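Local structure of type III effector HopA1 (Pseudomonas syringae pv. tomato str. DC3000, 4RSX) at residues R113-V118 / L193-L198; E49-T54 / Q125-M130; I99-E104 / T132-E137. The protein acts as an effector that the bacterium probably delivers into plant cells by type III secretion, the chain here being its large C-terminal part. All coordinates share one frame; numbering follows the deposited sequence.

In the fold
Along the chain, helix 45-58 is the first of the elements in these contacts and finds its partner only at residues 125-130 of helix 123-136, where contact 2 closes the first loop. Within that loop, strand 96-101 begins contact 3, which ends on the last turn of the same helix. Strand 111-116 begins contact 1 before either loop has closed, and reaches residues 193-198 much later. All pairs of contacts therefore cross. Contacts 2 and 3 tie helix 123-136 to a helix and to the antiparallel sheet, while contact 1 joins strand 111-116 to the edge strand 196-199 and the loop before it, past strand 202-207. Leu126 packs on Ile116 and Val118, Ile99 on Thr127 and Met130.

Contact 1 of 3, residues R113-V118 / L193-L198; sequences RLTIGV and LSMQSL
In the seven-stranded antiparallel sheet of this alpha/beta fold, strand 111-116 and the edge strand 196-199 are second neighbours, separated by strand 202-207, and Leu114 and Thr115 meet Leu198 and Met195 by reaching past that middle strand. The spacing reflects this: the CA atoms of Thr115 and Met195 are 9.0 Å apart, and no hydrogen bond joins the two segments. The intervening strand supplies the backbone pairing instead, with Arg113 bonded to Ala205 and Thr115 to Ser203. Because side chains alternate along a strand, consecutive residues can work on opposite faces of the sheet, and Leu114 and Thr115 illustrate the rule. Leu114 swings its CG anti to the backbone N (chi1 -176°), a setting that carries one methyl toward the edge strand. Its CD1 meets CD1 of Leu198 at 4.0 Å, a methyl-to-methyl touch between two branched side chains that approach at a slant. On the other face Met195, in the loop just before the edge strand, does the reaching. Its chain runs straight beyond CG, touches Ser203 and Ala205 of the middle strand on the way, and ends across Thr115 at about a right angle. Helix 2-19 lies along the outer edge, at the residues next to Met195: Ser194 N is hydrogen-bonded to Ser10 OG, while Gln196 OE1 is bonded to Asn251 ND2, which brings the C-terminal end of the chain to the same edge. The last element is the thioether itself, whose sulfur and methyl both face one hydroxyl oxygen from the same side: Thr115 OG1 lies 3.8 Å from Met195 CE and equally far from Met195 SD, in van der Waals contact.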
loop_
_atom_site.group_PDB
_atom_site.type_symbol
_atom_site.label_atom_id
_atom_site.label_comp_id
_atom_site.label_asym_id
_atom_site.label_seq_id
_atom_site.Cartn_x
_atom_site.Cartn_y
_atom_site.Cartn_z
ATOM N N ARG A 113 -5.692 -4.786 -0.984
ATOM C CA ARG A 113 -4.314 -4.347 -0.771
ATOM C C ARG A 113 -4.054 -4.306 0.723
ATOM O O ARG A 113 -4.732 -3.585 1.461
ATOM C CB ARG A 113 -4.073 -2.943 -1.336
ATOM C CG ARG A 113 -4.891 -2.577 -2.569
ATOM C CD ARG A 113 -4.288 -3.223 -3.801
ATOM N NE ARG A 113 -4.658 -2.588 -5.075
ATOM C CZ ARG A 113 -4.222 -1.395 -5.487
ATOM N NH1 ARG A 113 -3.426 -0.667 -4.711
ATOM N NH2 ARG A 113 -4.593 -0.916 -6.670
ATOM N N LEU A 114 -3.072 -5.075 1.170
ATOM C CA LEU A 114 -2.700 -5.097 2.576
ATOM C C LEU A 114 -1.469 -4.226 2.762
ATOM O O LEU A 114 -0.408 -4.527 2.221
ATOM C CB LEU A 114 -2.406 -6.535 3.027
ATOM C CG LEU A 114 -2.088 -6.742 4.511
ATOM C CD1 LEU A 114 -3.148 -6.090 5.387
ATOM C CD2 LEU A 114 -1.980 -8.233 4.820
ATOM N N THR A 115 -1.598 -3.137 3.513
ATOM C CA THR A 115 -0.442 -2.263 3.748
ATOM C C THR A 115 0.187 -2.586 5.091
ATOM O O THR A 115 -0.499 -2.630 6.122
ATOM C CB THR A 115 -0.832 -0.776 3.681
ATOM O OG1 THR A 115 -1.299 -0.473 2.359
ATOM C CG2 THR A 115 0.365 0.128 4.030
ATOM N N ILE A 116 1.489 -2.829 5.087
ATOM C CA ILE A 116 2.171 -3.223 6.314
ATOM C C ILE A 116 3.155 -2.150 6.799
ATOM O O ILE A 116 3.973 -1.643 6.019
ATOM C CB ILE A 116 2.913 -4.553 6.125
ATOM C CG1 ILE A 116 1.969 -5.593 5.505
ATOM C CG2 ILE A 116 3.500 -5.039 7.446
ATOM C CD1 ILE A 116 2.452 -6.103 4.155
ATOM N N GLY A 117 3.075 -1.812 8.087
ATOM C CA GLY A 117 3.918 -0.780 8.660
ATOM C C GLY A 117 4.766 -1.321 9.792
ATOM O O GLY A 117 4.236 -1.698 10.836
ATOM N N VAL A 118 6.078 -1.393 9.573
ATOM C CA VAL A 118 7.016 -1.772 10.633
ATOM C C VAL A 118 8.094 -0.715 10.778
ATOM O O VAL A 118 8.302 0.111 9.875
ATOM C CB VAL A 118 7.715 -3.132 10.370
ATOM C CG1 VAL A 118 6.721 -4.268 10.371
ATOM C CG2 VAL A 118 8.526 -3.098 9.052
ATOM N N LEU A 193 -5.280 7.345 5.609
ATOM C CA LEU A 193 -6.635 7.869 5.510
ATOM C C LEU A 193 -7.486 6.998 4.597
ATOM O O LEU A 193 -7.025 6.543 3.539
ATOM C CB LEU A 193 -6.621 9.312 5.013
ATOM C CG LEU A 193 -5.727 10.260 5.806
ATOM C CD1 LEU A 193 -5.841 11.680 5.280
ATOM C CD2 LEU A 193 -6.110 10.205 7.246
ATOM N N SER A 194 -8.709 6.733 5.049
ATOM C CA SER A 194 -9.663 5.899 4.320
ATOM C C SER A 194 -9.283 4.416 4.166
ATOM O O SER A 194 -9.875 3.730 3.329
ATOM C CB SER A 194 -9.953 6.509 2.939
ATOM O OG SER A 194 -10.875 5.703 2.218
ATOM N N MET A 195 -8.314 3.912 4.935
ATOM C CA MET A 195 -8.067 2.462 4.928
ATOM C C MET A 195 -8.595 1.847 6.211
ATOM O O MET A 195 -8.681 2.525 7.242
ATOM C CB MET A 195 -6.578 2.118 4.808
ATOM C CG MET A 195 -5.929 2.431 3.476
ATOM S SD MET A 195 -4.291 1.668 3.409
ATOM C CE MET A 195 -3.710 2.439 1.880
ATOM N N GLN A 196 -8.933 0.560 6.154
ATOM C CA GLN A 196 -9.395 -0.155 7.340
ATOM C C GLN A 196 -8.243 -0.808 8.110
ATOM O O GLN A 196 -7.467 -1.607 7.562
ATOM C CB GLN A 196 -10.455 -1.215 6.970
ATOM C CG GLN A 196 -11.045 -1.954 8.172
ATOM C CD GLN A 196 -12.076 -3.011 7.760
ATOM O OE1 GLN A 196 -12.766 -2.855 6.752
ATOM N NE2 GLN A 196 -12.173 -4.096 8.538
ATOM N N SER A 197 -8.148 -0.474 9.395
ATOM C CA SER A 197 -7.128 -1.036 10.270
ATOM C C SER A 197 -7.495 -2.454 10.700
ATOM O O SER A 197 -8.551 -2.665 11.293
ATOM C CB SER A 197 -6.970 -0.128 11.498
ATOM O OG SER A 197 -6.067 -0.680 12.442
ATOM N N LEU A 198 -6.625 -3.422 10.416
ATOM C CA LEU A 198 -6.872 -4.814 10.806
ATOM C C LEU A 198 -6.203 -5.169 12.139
ATOM O O LEU A 198 -6.703 -6.009 12.894
ATOM C CB LEU A 198 -6.394 -5.775 9.721
ATOM C CG LEU A 198 -7.010 -5.581 8.337
ATOM C CD1 LEU A 198 -6.588 -6.703 7.378
ATOM C CD2 LEU A 198 -8.540 -5.485 8.416
#

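Contact 2 of 3, residues E49-T54 / Q125-M130; sequences EEFLHT and QLTRAM
Van der Waals contacts join Phe51 to Thr127 and Thr54 to Arg128 where helix 45-58 packs on helix 123-136. CE1 of the Phe51 ring approaches Thr127 OG1 obliquely at 3.3 Å, the two side chains crossing at about a right angle. Next to it, the Thr54 methyl sits over the centre of the Arg128 guanidinium, with CG2 3.6 Å above its plane. The extended arginine chain carries the group to Thr54, and the turn about its last torsion (chi4 -104°) sets its plane beneath the methyl.

No hydrogen bond joins the two segments; in this helix-helix packing the threonine hydroxyls turn back to a carbonyl four residues earlier in their own helix. Thr54 OG1 donates to Glu50 O at 2.7 Å, from the opposite face of that carbonyl to Thr54 N, and Thr127 OG1 is likewise bonded to Ala123 O. Thr54 OG1 and Arg128 NH2 are close, but the angle is too poor for a bond.

Charge plays a looser part: Glu50 OE2 lies 5.1 Å from Arg128 NH2, perhaps a mild attraction on this solvent-exposed side.

Phe51 also packs on Pro148, while Leu126 and Met130 turn to strand 158-162 and Ala129 to helix 166-180.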
loop_
_atom_site.group_PDB
_atom_site.type_symbol
_atom_site.label_atom_id
_atom_site.label_comp_id
_atom_site.label_asym_id
_atom_site.label_seq_id
_atom_site.Cartn_x
_atom_site.Cartn_y
_atom_site.Cartn_z
ATOM N N GLU A 49 22.099 -1.293 3.221
ATOM C CA GLU A 49 22.904 -2.210 2.432
ATOM C C GLU A 49 22.498 -3.667 2.648
ATOM O O GLU A 49 22.445 -4.443 1.699
ATOM C CB GLU A 49 24.396 -1.992 2.720
ATOM C CG GLU A 49 24.904 -0.616 2.253
ATOM C CD GLU A 49 25.024 -0.514 0.728
ATOM O OE1 GLU A 49 24.976 -1.565 0.048
ATOM O OE2 GLU A 49 25.171 0.614 0.206
ATOM N N GLU A 50 22.211 -4.034 3.893
ATOM C CA GLU A 50 21.715 -5.373 4.215
ATOM C C GLU A 50 20.389 -5.623 3.475
ATOM O O GLU A 50 20.117 -6.731 2.993
ATOM C CB GLU A 50 21.534 -5.517 5.740
ATOM C CG GLU A 50 21.001 -6.884 6.204
ATOM C CD GLU A 50 20.498 -6.876 7.658
ATOM O OE1 GLU A 50 20.473 -5.791 8.286
ATOM O OE2 GLU A 50 20.115 -7.954 8.175
ATOM N N PHE A 51 19.579 -4.575 3.372
ATOM C CA PHE A 51 18.301 -4.669 2.679
ATOM C C PHE A 51 18.512 -5.016 1.198
ATOM O O PHE A 51 17.940 -5.982 0.685
ATOM C CB PHE A 51 17.522 -3.354 2.824
ATOM C CG PHE A 51 16.135 -3.418 2.268
ATOM C CD1 PHE A 51 15.073 -3.819 3.073
ATOM C CD2 PHE A 51 15.889 -3.103 0.940
ATOM C CE1 PHE A 51 13.788 -3.901 2.562
ATOM C CE2 PHE A 51 14.597 -3.176 0.422
ATOM C CZ PHE A 51 13.548 -3.581 1.230
ATOM N N LEU A 52 19.346 -4.236 0.513
ATOM C CA LEU A 52 19.644 -4.514 -0.896
ATOM C C LEU A 52 20.237 -5.905 -1.082
ATOM O O LEU A 52 19.872 -6.626 -2.012
ATOM C CB LEU A 52 20.581 -3.452 -1.475
ATOM C CG LEU A 52 19.977 -2.056 -1.467
ATOM C CD1 LEU A 52 20.896 -1.082 -2.148
ATOM C CD2 LEU A 52 18.610 -2.078 -2.140
ATOM N N HIS A 53 21.139 -6.301 -0.189
ATOM C CA HIS A 53 21.748 -7.622 -0.323
ATOM C C HIS A 53 20.737 -8.749 -0.132
ATOM O O HIS A 53 20.893 -9.834 -0.696
ATOM C CB HIS A 53 22.976 -7.778 0.592
ATOM C CG HIS A 53 24.232 -7.243 -0.024
ATOM N ND1 HIS A 53 25.042 -8.004 -0.842
ATOM C CD2 HIS A 53 24.794 -6.009 0.022
ATOM C CE1 HIS A 53 26.059 -7.266 -1.259
ATOM N NE2 HIS A 53 25.931 -6.054 -0.751
ATOM N N THR A 54 19.693 -8.484 0.643
ATOM C CA THR A 54 18.668 -9.491 0.895
ATOM C C THR A 54 17.780 -9.639 -0.326
ATOM O O THR A 54 17.409 -10.752 -0.692
ATOM C CB THR A 54 17.808 -9.103 2.095
ATOM O OG1 THR A 54 18.645 -9.032 3.255
ATOM C CG2 THR A 54 16.697 -10.130 2.323
ATOM N N GLN A 125 13.575 -8.038 7.521
ATOM C CA GLN A 125 12.822 -9.168 8.052
ATOM C C GLN A 125 11.428 -9.249 7.434
ATOM O O GLN A 125 10.976 -10.333 7.055
ATOM C CB GLN A 125 12.699 -9.071 9.578
ATOM C CG GLN A 125 13.915 -9.541 10.348
ATOM C CD GLN A 125 13.581 -9.912 11.789
ATOM O OE1 GLN A 125 14.204 -9.420 12.730
ATOM N NE2 GLN A 125 12.606 -10.797 11.962
ATOM N N LEU A 126 10.736 -8.114 7.351
ATOM C CA LEU A 126 9.397 -8.111 6.757
ATOM C C LEU A 126 9.463 -8.582 5.310
ATOM O O LEU A 126 8.625 -9.386 4.870
ATOM C CB LEU A 126 8.766 -6.719 6.825
ATOM C CG LEU A 126 7.425 -6.548 6.103
ATOM C CD1 LEU A 126 6.412 -7.522 6.659
ATOM C CD2 LEU A 126 6.915 -5.128 6.254
ATOM N N THR A 127 10.474 -8.102 4.581
ATOM C CA THR A 127 10.582 -8.413 3.156
ATOM C C THR A 127 10.747 -9.921 2.958
ATOM O O THR A 127 10.128 -10.515 2.069
ATOM C CB THR A 127 11.734 -7.633 2.494
ATOM O OG1 THR A 127 11.431 -6.234 2.549
ATOM C CG2 THR A 127 11.896 -8.035 1.033
ATOM N N ARG A 128 11.559 -10.534 3.814
ATOM C CA ARG A 128 11.743 -11.980 3.815
ATOM C C ARG A 128 10.424 -12.701 4.053
ATOM O O ARG A 128 10.102 -13.664 3.360
ATOM C CB ARG A 128 12.732 -12.383 4.916
ATOM C CG ARG A 128 14.165 -11.907 4.693
ATOM C CD ARG A 128 15.137 -12.660 5.614
ATOM N NE ARG A 128 16.447 -12.016 5.652
ATOM C CZ ARG A 128 17.527 -12.471 5.017
ATOM N NH1 ARG A 128 17.457 -13.590 4.299
ATOM N NH2 ARG A 128 18.680 -11.809 5.107
ATOM N N ALA A 129 9.680 -12.252 5.062
ATOM C CA ALA A 129 8.388 -12.845 5.365
ATOM C C ALA A 129 7.412 -12.671 4.198
ATOM O O ALA A 129 6.620 -13.567 3.909
ATOM C CB ALA A 129 7.815 -12.252 6.644
ATOM N N MET A 130 7.461 -11.516 3.531
ATOM C CA MET A 130 6.577 -11.272 2.388
ATOM C C MET A 130 6.891 -12.239 1.251
ATOM O O MET A 130 5.981 -12.805 0.645
ATOM C CB MET A 130 6.687 -9.818 1.907
ATOM C CG MET A 130 6.026 -8.823 2.856
ATOM S SD MET A 130 6.404 -7.107 2.428
ATOM C CE MET A 130 5.478 -6.983 0.893
#

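Contact 3 of 3, residues I99-E104 / T132-E137; sequences IIPKHE and TLIGKE
Strand 96-101 ends beside the last turn of helix 123-136, bringing Ile99 and Pro101 against Ile134, and the backbones come closest with the CA atoms of Pro101 and Gly135 6.2 Å apart. The contact is apolar and hinges on Ile134, which divides its two branches between two strand residues. Its longer branch ends in CD1, which presses on CG2 of Ile99 at 3.8 Å and comes just as near to the backbone oxygen of Ile99. The shorter branch is set anti to the backbone N (chi1 -68° for CG1), and its CG2 rests 4.0 Å from Pro101 CD, at the nitrogen end of the proline ring. Both strand side chains cross that of Ile134 at about a right angle. Between them Ile100 points its CB away, as strand alternation requires, and lies on Glu65 and Arg67 of strand 64-68. Ile134 further touches Ile64, Ile140 and Leu160, one from each of three other strands, and its carbonyl oxygen accepts a hydrogen bond from Arg105 NH1. Here the helix packs on a face of the antiparallel sheet of this alpha/beta fold through one isoleucine that meets several strands.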
loop_
_atom_site.group_PDB
_atom_site.type_symbol
_atom_site.label_atom_id
_atom_site.label_comp_id
_atom_site.label_asym_id
_atom_site.label_seq_id
_atom_site.Cartn_x
_atom_site.Cartn_y
_atom_site.Cartn_z
ATOM N N ILE A 99 8.079 -7.856 -5.477
ATOM C CA ILE A 99 8.387 -9.238 -5.182
ATOM C C ILE A 99 7.321 -10.064 -5.874
ATOM O O ILE A 99 6.138 -9.945 -5.548
ATOM C CB ILE A 99 8.257 -9.472 -3.684
ATOM C CG1 ILE A 99 9.114 -8.455 -2.922
ATOM C CG2 ILE A 99 8.613 -10.912 -3.329
ATOM C CD1 ILE A 99 8.774 -8.365 -1.423
ATOM N N ILE A 100 7.723 -10.894 -6.829
ATOM C CA ILE A 100 6.765 -11.635 -7.642
ATOM C C ILE A 100 7.053 -13.132 -7.619
ATOM O O ILE A 100 8.211 -13.548 -7.473
ATOM C CB ILE A 100 6.779 -11.156 -9.115
ATOM C CG1 ILE A 100 8.051 -11.625 -9.818
ATOM C CG2 ILE A 100 6.679 -9.641 -9.189
ATOM C CD1 ILE A 100 8.206 -11.044 -11.201
ATOM N N PRO A 101 5.996 -13.951 -7.760
ATOM C CA PRO A 101 6.236 -15.391 -7.915
ATOM C C PRO A 101 6.833 -15.618 -9.290
ATOM O O PRO A 101 6.525 -14.847 -10.220
ATOM C CB PRO A 101 4.833 -15.996 -7.858
ATOM C CG PRO A 101 3.926 -14.875 -8.401
ATOM C CD PRO A 101 4.567 -13.596 -7.876
ATOM N N LYS A 102 7.678 -16.643 -9.400
ATOM C CA LYS A 102 8.298 -17.049 -10.660
ATOM C C LYS A 102 7.249 -17.229 -11.761
ATOM O O LYS A 102 7.418 -16.761 -12.893
ATOM C CB LYS A 102 9.075 -18.352 -10.424
ATOM C CG LYS A 102 9.772 -18.952 -11.638
ATOM C CD LYS A 102 10.511 -20.228 -11.219
ATOM C CE LYS A 102 10.952 -21.070 -12.416
ATOM N NZ LYS A 102 11.275 -22.473 -12.002
ATOM N N HIS A 103 6.153 -17.897 -11.424
ATOM C CA HIS A 103 5.069 -18.061 -12.381
ATOM C C HIS A 103 3.970 -17.047 -12.105
ATOM O O HIS A 103 3.262 -17.136 -11.105
ATOM C CB HIS A 103 4.529 -19.491 -12.352
ATOM C CG HIS A 103 5.563 -20.523 -12.677
ATOM N ND1 HIS A 103 6.158 -20.617 -13.921
ATOM C CD2 HIS A 103 6.126 -21.495 -11.918
ATOM C CE1 HIS A 103 7.033 -21.607 -13.914
ATOM N NE2 HIS A 103 7.033 -22.157 -12.714
ATOM N N GLU A 104 3.844 -16.088 -13.015
ATOM C CA GLU A 104 2.883 -14.993 -12.904
ATOM C C GLU A 104 1.465 -15.451 -12.552
ATOM O O GLU A 104 0.974 -16.435 -13.096
ATOM C CB GLU A 104 2.861 -14.184 -14.210
ATOM C CG GLU A 104 1.863 -13.036 -14.216
ATOM C CD GLU A 104 2.002 -12.148 -15.429
ATOM O OE1 GLU A 104 2.571 -11.046 -15.287
ATOM O OE2 GLU A 104 1.544 -12.547 -16.520
ATOM N N THR A 132 8.300 -15.239 1.462
ATOM C CA THR A 132 7.856 -16.574 1.847
ATOM C C THR A 132 6.338 -16.692 1.639
ATOM O O THR A 132 5.851 -17.644 1.017
ATOM C CB THR A 132 8.215 -16.873 3.308
ATOM O OG1 THR A 132 9.624 -16.707 3.486
ATOM C CG2 THR A 132 7.817 -18.299 3.695
ATOM N N LEU A 133 5.604 -15.708 2.139
ATOM C CA LEU A 133 4.147 -15.727 2.081
ATOM C C LEU A 133 3.686 -15.728 0.620
ATOM O O LEU A 133 2.785 -16.490 0.246
ATOM C CB LEU A 133 3.575 -14.535 2.856
ATOM C CG LEU A 133 2.102 -14.615 3.278
ATOM C CD1 LEU A 133 1.846 -15.874 4.106
ATOM C CD2 LEU A 133 1.656 -13.361 4.052
ATOM N N ILE A 134 4.318 -14.901 -0.209
ATOM C CA ILE A 134 3.985 -14.883 -1.632
ATOM C C ILE A 134 4.288 -16.231 -2.286
ATOM O O ILE A 134 3.525 -16.700 -3.137
ATOM C CB ILE A 134 4.710 -13.738 -2.363
ATOM C CG1 ILE A 134 4.146 -12.393 -1.879
ATOM C CG2 ILE A 134 4.573 -13.871 -3.887
ATOM C CD1 ILE A 134 5.064 -11.213 -2.119
ATOM N N GLY A 135 5.388 -16.867 -1.885
ATOM C CA GLY A 135 5.700 -18.188 -2.410
ATOM C C GLY A 135 4.591 -19.205 -2.158
ATOM O O GLY A 135 4.276 -20.017 -3.042
ATOM N N LYS A 136 3.999 -19.149 -0.961
ATOM C CA LYS A 136 3.052 -20.155 -0.481
ATOM C C LYS A 136 1.606 -19.877 -0.869
ATOM O O LYS A 136 0.819 -20.809 -1.034
ATOM C CB LYS A 136 3.102 -20.245 1.058
ATOM C CG LYS A 136 4.360 -20.892 1.664
ATOM C CD LYS A 136 4.177 -21.050 3.179
ATOM C CE LYS A 136 5.511 -21.189 3.922
ATOM N NZ LYS A 136 6.388 -22.253 3.354
ATOM N N GLU A 137 1.252 -18.600 -0.995
ATOM C CA GLU A 137 -0.153 -18.213 -1.092
ATOM C C GLU A 137 -0.492 -17.658 -2.466
ATOM O O GLU A 137 -0.210 -16.489 -2.756
ATOM C CB GLU A 137 -0.473 -17.157 -0.025
ATOM C CG GLU A 137 -0.188 -17.597 1.407
ATOM C CD GLU A 137 -1.285 -18.488 1.983
ATOM O OE1 GLU A 137 -2.395 -18.537 1.393
ATOM O OE2 GLU A 137 -1.041 -19.130 3.038
#